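Local coordinates for ribosome-inactivating protein 3 (Zea mays, PDB 2PQG), which belongs to the plant ribosome-inactivating proteins, which pair a mixed beta sheet with a largely helical region, at residues V182-T196 with T208-W220. Numbering follows the deposited sequence.
Sequences VMVCEGLRFNTVSRT and TLTVTQGKQVQKW
Arg-189 stacks its guanidinium on the indole of Trp-220, the two planes only 5° apart. Its CZ sits over the six-membered ring, 3.8 Å from that centroid in a cation-pi contact, while CD makes a CH-pi contact above the five-membered ring. An extended chain from CG to NE spreads the arginine over the indole in this way. The tryptophan also meets Phe-190, whose CZ comes within 3.4 Å of Trp-220 CD1 with the ring planes inclined at 61°. Val-217 adds CG2 over the centre of the Phe-190 ring and turns CG1 against the Glu-186 carboxylate, 3.4 Å from OE2. Arg-189 NH1 forms a salt bridge with Glu-186, though its hydrogen bond to OE1 is weak. A water donates both to Glu-186 OE2 (2.8 Å) and to Val-217 O (3.1 Å), bridging the segments where the carboxylate is buried. Farther along, Leu-209 fits its two methyls against Val-182 and Val-193, with CD1 3.3 Å from Val-182 CG1.

Toward solvent the contact turns polar: the partly exposed Gln-213 extends past buried Thr-192 to Thr-196, itself partly exposed, whose CG2 touches Thr-208 O. Thr-210 caps helix 211-217 through its OG1, which accepts from Gln-213 N at 3.0 Å.

Helices 191-196 and 211-217 run roughly antiparallel, at 140°, and Phe-190 marks the break between helices 171-189 and 191-199. Arg-189 NH2 donates to Asn-71 O in the link between strands 62-68 and 74-78, and Trp-220 NE1 to Leu-258 O. Helix 15-27 packs on Leu-188 and Ser-194, while helix 109-112 contributes Tyr-109 against Val-182 and Val-217.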
loop_
_atom_site.group_PDB
_atom_site.type_symbol
_atom_site.label_atom_id
_atom_site.label_comp_id
_atom_site.label_asym_id
_atom_site.label_seq_id
_atom_site.Cartn_x
_atom_site.Cartn_y
_atom_site.Cartn_z
ATOM N N VAL A 182 -0.908 0.188 3.132
ATOM C CA VAL A 182 -1.833 1.241 3.539
ATOM C C VAL A 182 -1.137 2.574 3.820
ATOM O O VAL A 182 -1.612 3.617 3.377
ATOM C CB VAL A 182 -2.658 0.822 4.785
ATOM C CG1 VAL A 182 -3.614 1.929 5.169
ATOM C CG2 VAL A 182 -3.442 -0.440 4.493
ATOM N N MET A 183 -0.019 2.543 4.547
ATOM C CA MET A 183 0.728 3.770 4.864
ATOM C C MET A 183 1.355 4.428 3.634
ATOM O O MET A 183 1.360 5.656 3.518
ATOM C CB MET A 183 1.845 3.494 5.881
ATOM C CG MET A 183 1.376 3.243 7.307
ATOM S SD MET A 183 2.739 3.062 8.483
ATOM C CE MET A 183 3.167 1.296 8.310
ATOM N N VAL A 184 1.900 3.628 2.721
ATOM C CA VAL A 184 2.523 4.193 1.530
ATOM C C VAL A 184 1.602 4.304 0.302
ATOM O O VAL A 184 1.224 5.410 -0.086
ATOM C CB VAL A 184 3.795 3.413 1.160
ATOM C CG1 VAL A 184 4.461 4.046 -0.036
ATOM C CG2 VAL A 184 4.754 3.405 2.348
ATOM N N CYS A 185 1.231 3.181 -0.308
ATOM C CA CYS A 185 0.370 3.229 -1.487
ATOM C C CYS A 185 -0.916 3.974 -1.243
ATOM O O CYS A 185 -1.234 4.940 -1.942
ATOM C CB CYS A 185 0.004 1.836 -1.951
ATOM S SG CYS A 185 1.411 0.848 -2.427
ATOM N N GLU A 186 -1.669 3.500 -0.258
ATOM C CA GLU A 186 -2.949 4.108 0.078
ATOM C C GLU A 186 -2.760 5.487 0.688
ATOM O O GLU A 186 -3.662 6.321 0.633
ATOM C CB GLU A 186 -3.739 3.185 1.012
ATOM C CG GLU A 186 -3.976 1.812 0.400
ATOM C CD GLU A 186 -4.932 1.823 -0.794
ATOM O OE1 GLU A 186 -5.105 2.887 -1.415
ATOM O OE2 GLU A 186 -5.503 0.760 -1.127
ATOM N N GLY A 187 -1.589 5.727 1.267
ATOM C CA GLY A 187 -1.319 7.034 1.829
ATOM C C GLY A 187 -1.174 8.018 0.675
ATOM O O GLY A 187 -1.580 9.180 0.778
ATOM N N LEU A 188 -0.602 7.545 -0.432
ATOM C CA LEU A 188 -0.396 8.376 -1.615
ATOM C C LEU A 188 -1.715 8.615 -2.372
ATOM O O LEU A 188 -1.990 9.727 -2.825
ATOM C CB LEU A 188 0.638 7.722 -2.544
ATOM C CG LEU A 188 2.092 7.573 -2.072
ATOM C CD1 LEU A 188 2.851 6.678 -3.037
ATOM C CD2 LEU A 188 2.770 8.928 -1.968
ATOM N N ARG A 189 -2.525 7.568 -2.502
ATOM C CA ARG A 189 -3.809 7.667 -3.188
ATOM C C ARG A 189 -4.829 8.539 -2.455
ATOM O O ARG A 189 -5.477 9.396 -3.055
ATOM C CB ARG A 189 -4.441 6.285 -3.345
ATOM C CG ARG A 189 -3.845 5.370 -4.376
ATOM C CD ARG A 189 -4.499 4.011 -4.222
ATOM N NE ARG A 189 -4.046 3.060 -5.224
ATOM C CZ ARG A 189 -4.514 1.824 -5.333
ATOM N NH1 ARG A 189 -5.446 1.394 -4.495
ATOM N NH2 ARG A 189 -4.069 1.024 -6.291
ATOM N N PHE A 190 -4.984 8.298 -1.157
ATOM C CA PHE A 190 -5.964 9.020 -0.360
ATOM C C PHE A 190 -5.387 10.016 0.621
ATOM O O PHE A 190 -4.549 9.651 1.448
ATOM C CB PHE A 190 -6.818 8.035 0.448
ATOM C CG PHE A 190 -7.539 7.024 -0.379
ATOM C CD1 PHE A 190 -6.875 5.909 -0.879
ATOM C CD2 PHE A 190 -8.887 7.186 -0.663
ATOM C CE1 PHE A 190 -7.555 4.960 -1.648
ATOM C CE2 PHE A 190 -9.570 6.246 -1.427
ATOM C CZ PHE A 190 -8.904 5.131 -1.924
ATOM N N ASN A 191 -5.838 11.267 0.550
ATOM C CA ASN A 191 -5.375 12.261 1.504
ATOM C C ASN A 191 -6.159 12.060 2.806
ATOM O O ASN A 191 -5.865 12.680 3.827
ATOM C CB ASN A 191 -5.536 13.694 0.972
ATOM C CG ASN A 191 -6.835 13.912 0.230
ATOM O OD1 ASN A 191 -7.340 15.033 0.160
ATOM N ND2 ASN A 191 -7.374 12.853 -0.345
ATOM N N THR A 192 -7.156 11.179 2.771
ATOM C CA THR A 192 -7.919 10.887 3.977
ATOM C C THR A 192 -7.049 9.950 4.834
ATOM O O THR A 192 -7.091 9.985 6.062
ATOM C CB THR A 192 -9.295 10.225 3.641
ATOM O OG1 THR A 192 -9.993 9.912 4.856
ATOM C CG2 THR A 192 -9.106 8.964 2.803
ATOM N N VAL A 193 -6.245 9.128 4.165
ATOM C CA VAL A 193 -5.348 8.197 4.838
ATOM C C VAL A 193 -4.064 8.903 5.278
ATOM O O VAL A 193 -3.589 8.697 6.398
ATOM C CB VAL A 193 -4.975 7.014 3.915
ATOM C CG1 VAL A 193 -3.822 6.215 4.518
ATOM C CG2 VAL A 193 -6.194 6.124 3.723
ATOM N N SER A 194 -3.498 9.727 4.400
ATOM C CA SER A 194 -2.287 10.447 4.741
ATOM C C SER A 194 -2.564 11.395 5.912
ATOM O O SER A 194 -1.692 11.599 6.757
ATOM C CB SER A 194 -1.762 11.217 3.533
ATOM O OG SER A 194 -2.730 12.121 3.047
ATOM N N ARG A 195 -3.769 11.967 5.981
ATOM C CA ARG A 195 -4.093 12.859 7.099
ATOM C C ARG A 195 -4.177 12.070 8.403
ATOM O O ARG A 195 -3.679 12.504 9.435
ATOM C CB ARG A 195 -5.424 13.583 6.885
ATOM C CG ARG A 195 -5.401 14.669 5.828
ATOM C CD ARG A 195 -6.534 15.661 6.053
ATOM N NE ARG A 195 -7.838 15.004 6.096
ATOM C CZ ARG A 195 -8.541 14.657 5.023
ATOM N NH1 ARG A 195 -9.716 14.057 5.168
ATOM N NH2 ARG A 195 -8.077 14.926 3.807
ATOM N N THR A 196 -4.813 10.905 8.349
ATOM C CA THR A 196 -4.968 10.062 9.528
ATOM C C THR A 196 -3.657 9.413 9.950
ATOM O O THR A 196 -3.350 9.358 11.144
ATOM C CB THR A 196 -6.029 8.971 9.286
ATOM O OG1 THR A 196 -7.294 9.596 9.028
ATOM C CG2 THR A 196 -6.161 8.062 10.507
ATOM N N THR A 208 -5.058 3.884 13.360
ATOM C CA THR A 208 -5.782 3.100 12.364
ATOM C C THR A 208 -6.816 3.938 11.633
ATOM O O THR A 208 -7.178 5.037 12.073
ATOM C CB THR A 208 -6.556 1.918 13.018
ATOM O OG1 THR A 208 -7.549 2.437 13.923
ATOM C CG2 THR A 208 -5.620 1.010 13.785
ATOM N N LEU A 209 -7.287 3.417 10.505
ATOM C CA LEU A 209 -8.356 4.055 9.750
ATOM C C LEU A 209 -9.712 3.466 10.118
ATOM O O LEU A 209 -9.835 2.265 10.361
ATOM C CB LEU A 209 -8.110 3.910 8.246
ATOM C CG LEU A 209 -6.667 4.095 7.774
ATOM C CD1 LEU A 209 -6.340 3.123 6.651
ATOM C CD2 LEU A 209 -6.425 5.531 7.334
ATOM N N THR A 210 -10.726 4.322 10.157
ATOM C CA THR A 210 -12.043 3.942 10.670
ATOM C C THR A 210 -12.594 2.890 9.677
ATOM O O THR A 210 -12.021 2.656 8.595
ATOM C CB THR A 210 -13.036 5.130 10.688
ATOM O OG1 THR A 210 -13.310 5.562 9.344
ATOM C CG2 THR A 210 -12.466 6.266 11.483
ATOM N N VAL A 211 -13.699 2.248 10.048
ATOM C CA VAL A 211 -14.332 1.245 9.201
ATOM C C VAL A 211 -14.706 1.899 7.880
ATOM O O VAL A 211 -14.446 1.359 6.796
ATOM C CB VAL A 211 -15.613 0.704 9.859
ATOM C CG1 VAL A 211 -16.502 0.010 8.820
ATOM C CG2 VAL A 211 -15.247 -0.251 10.974
ATOM N N THR A 212 -15.308 3.076 7.984
ATOM C CA THR A 212 -15.747 3.809 6.809
ATOM C C THR A 212 -14.595 4.182 5.896
ATOM O O THR A 212 -14.734 4.107 4.674
ATOM C CB THR A 212 -16.517 5.084 7.209
ATOM O OG1 THR A 212 -17.677 4.713 7.964
ATOM C CG2 THR A 212 -16.938 5.868 5.970
ATOM N N GLN A 213 -13.468 4.587 6.484
ATOM C CA GLN A 213 -12.295 4.961 5.694
ATOM C C GLN A 213 -11.819 3.746 4.917
ATOM O O GLN A 213 -11.527 3.831 3.717
ATOM C CB GLN A 213 -11.158 5.452 6.589
ATOM C CG GLN A 213 -11.370 6.813 7.218
ATOM C CD GLN A 213 -10.111 7.341 7.892
ATOM O OE1 GLN A 213 -9.418 8.212 7.356
ATOM N NE2 GLN A 213 -9.804 6.806 9.067
ATOM N N GLY A 214 -11.759 2.616 5.616
ATOM C CA GLY A 214 -11.326 1.383 4.995
ATOM C C GLY A 214 -12.195 1.015 3.808
ATOM O O GLY A 214 -11.700 0.559 2.778
ATOM N N LYS A 215 -13.499 1.210 3.940
ATOM C CA LYS A 215 -14.397 0.877 2.844
ATOM C C LYS A 215 -14.206 1.765 1.623
ATOM O O LYS A 215 -14.360 1.312 0.496
ATOM C CB LYS A 215 -15.845 0.931 3.316
ATOM C CG LYS A 215 -16.367 -0.400 3.801
ATOM C CD LYS A 215 -17.424 -0.168 4.850
ATOM C CE LYS A 215 -18.303 -1.389 5.080
ATOM N NZ LYS A 215 -19.287 -1.117 6.181
ATOM N N GLN A 216 -13.873 3.029 1.843
ATOM C CA GLN A 216 -13.657 3.942 0.735
ATOM C C GLN A 216 -12.335 3.585 0.084
ATOM O O GLN A 216 -12.214 3.564 -1.142
ATOM C CB GLN A 216 -13.596 5.368 1.242
ATOM C CG GLN A 216 -14.735 5.717 2.143
ATOM C CD GLN A 216 -14.584 7.097 2.704
ATOM O OE1 GLN A 216 -13.631 7.382 3.435
ATOM N NE2 GLN A 216 -15.515 7.980 2.359
ATOM N N VAL A 217 -11.341 3.317 0.924
ATOM C CA VAL A 217 -10.017 2.949 0.448
ATOM C C VAL A 217 -10.114 1.769 -0.511
ATOM O O VAL A 217 -9.437 1.734 -1.547
ATOM C CB VAL A 217 -9.087 2.559 1.626
ATOM C CG1 VAL A 217 -7.851 1.843 1.106
ATOM C CG2 VAL A 217 -8.679 3.797 2.387
ATOM N N GLN A 218 -10.957 0.806 -0.158
ATOM C CA GLN A 218 -11.132 -0.382 -0.972
ATOM C C GLN A 218 -11.922 -0.115 -2.237
ATOM O O GLN A 218 -12.046 -0.999 -3.076
ATOM C CB GLN A 218 -11.819 -1.481 -0.167
ATOM C CG GLN A 218 -10.937 -2.098 0.905
ATOM C CD GLN A 218 -11.544 -3.348 1.501
ATOM O OE1 GLN A 218 -12.298 -3.290 2.470
ATOM N NE2 GLN A 218 -11.228 -4.491 0.907
ATOM N N LYS A 219 -12.453 1.096 -2.380
ATOM C CA LYS A 219 -13.232 1.438 -3.568
ATOM C C LYS A 219 -12.560 2.524 -4.398
ATOM O O LYS A 219 -13.221 3.265 -5.128
ATOM C CB LYS A 219 -14.646 1.883 -3.170
ATOM C CG LYS A 219 -15.565 0.747 -2.757
ATOM C CD LYS A 219 -15.772 -0.214 -3.905
ATOM C CE LYS A 219 -16.745 -1.323 -3.541
ATOM N NZ LYS A 219 -16.204 -2.282 -2.542
ATOM N N TRP A 220 -11.238 2.604 -4.291
ATOM C CA TRP A 220 -10.461 3.594 -5.022
ATOM C C TRP A 220 -10.829 3.688 -6.494
ATOM O O TRP A 220 -10.889 4.787 -7.048
ATOM C CB TRP A 220 -8.974 3.270 -4.925
ATOM C CG TRP A 220 -8.098 4.302 -5.568
ATOM C CD1 TRP A 220 -7.986 5.613 -5.204
ATOM C CD2 TRP A 220 -7.202 4.111 -6.677
ATOM N NE1 TRP A 220 -7.066 6.247 -6.003
ATOM C CE2 TRP A 220 -6.562 5.354 -6.900
ATOM C CE3 TRP A 220 -6.853 3.012 -7.464
ATOM C CZ2 TRP A 220 -5.616 5.530 -7.930
ATOM C CZ3 TRP A 220 -5.904 3.196 -8.484
ATOM C CH2 TRP A 220 -5.289 4.445 -8.691
HETATM O O HOH W 1 -7.512 -0.373 -2.716
#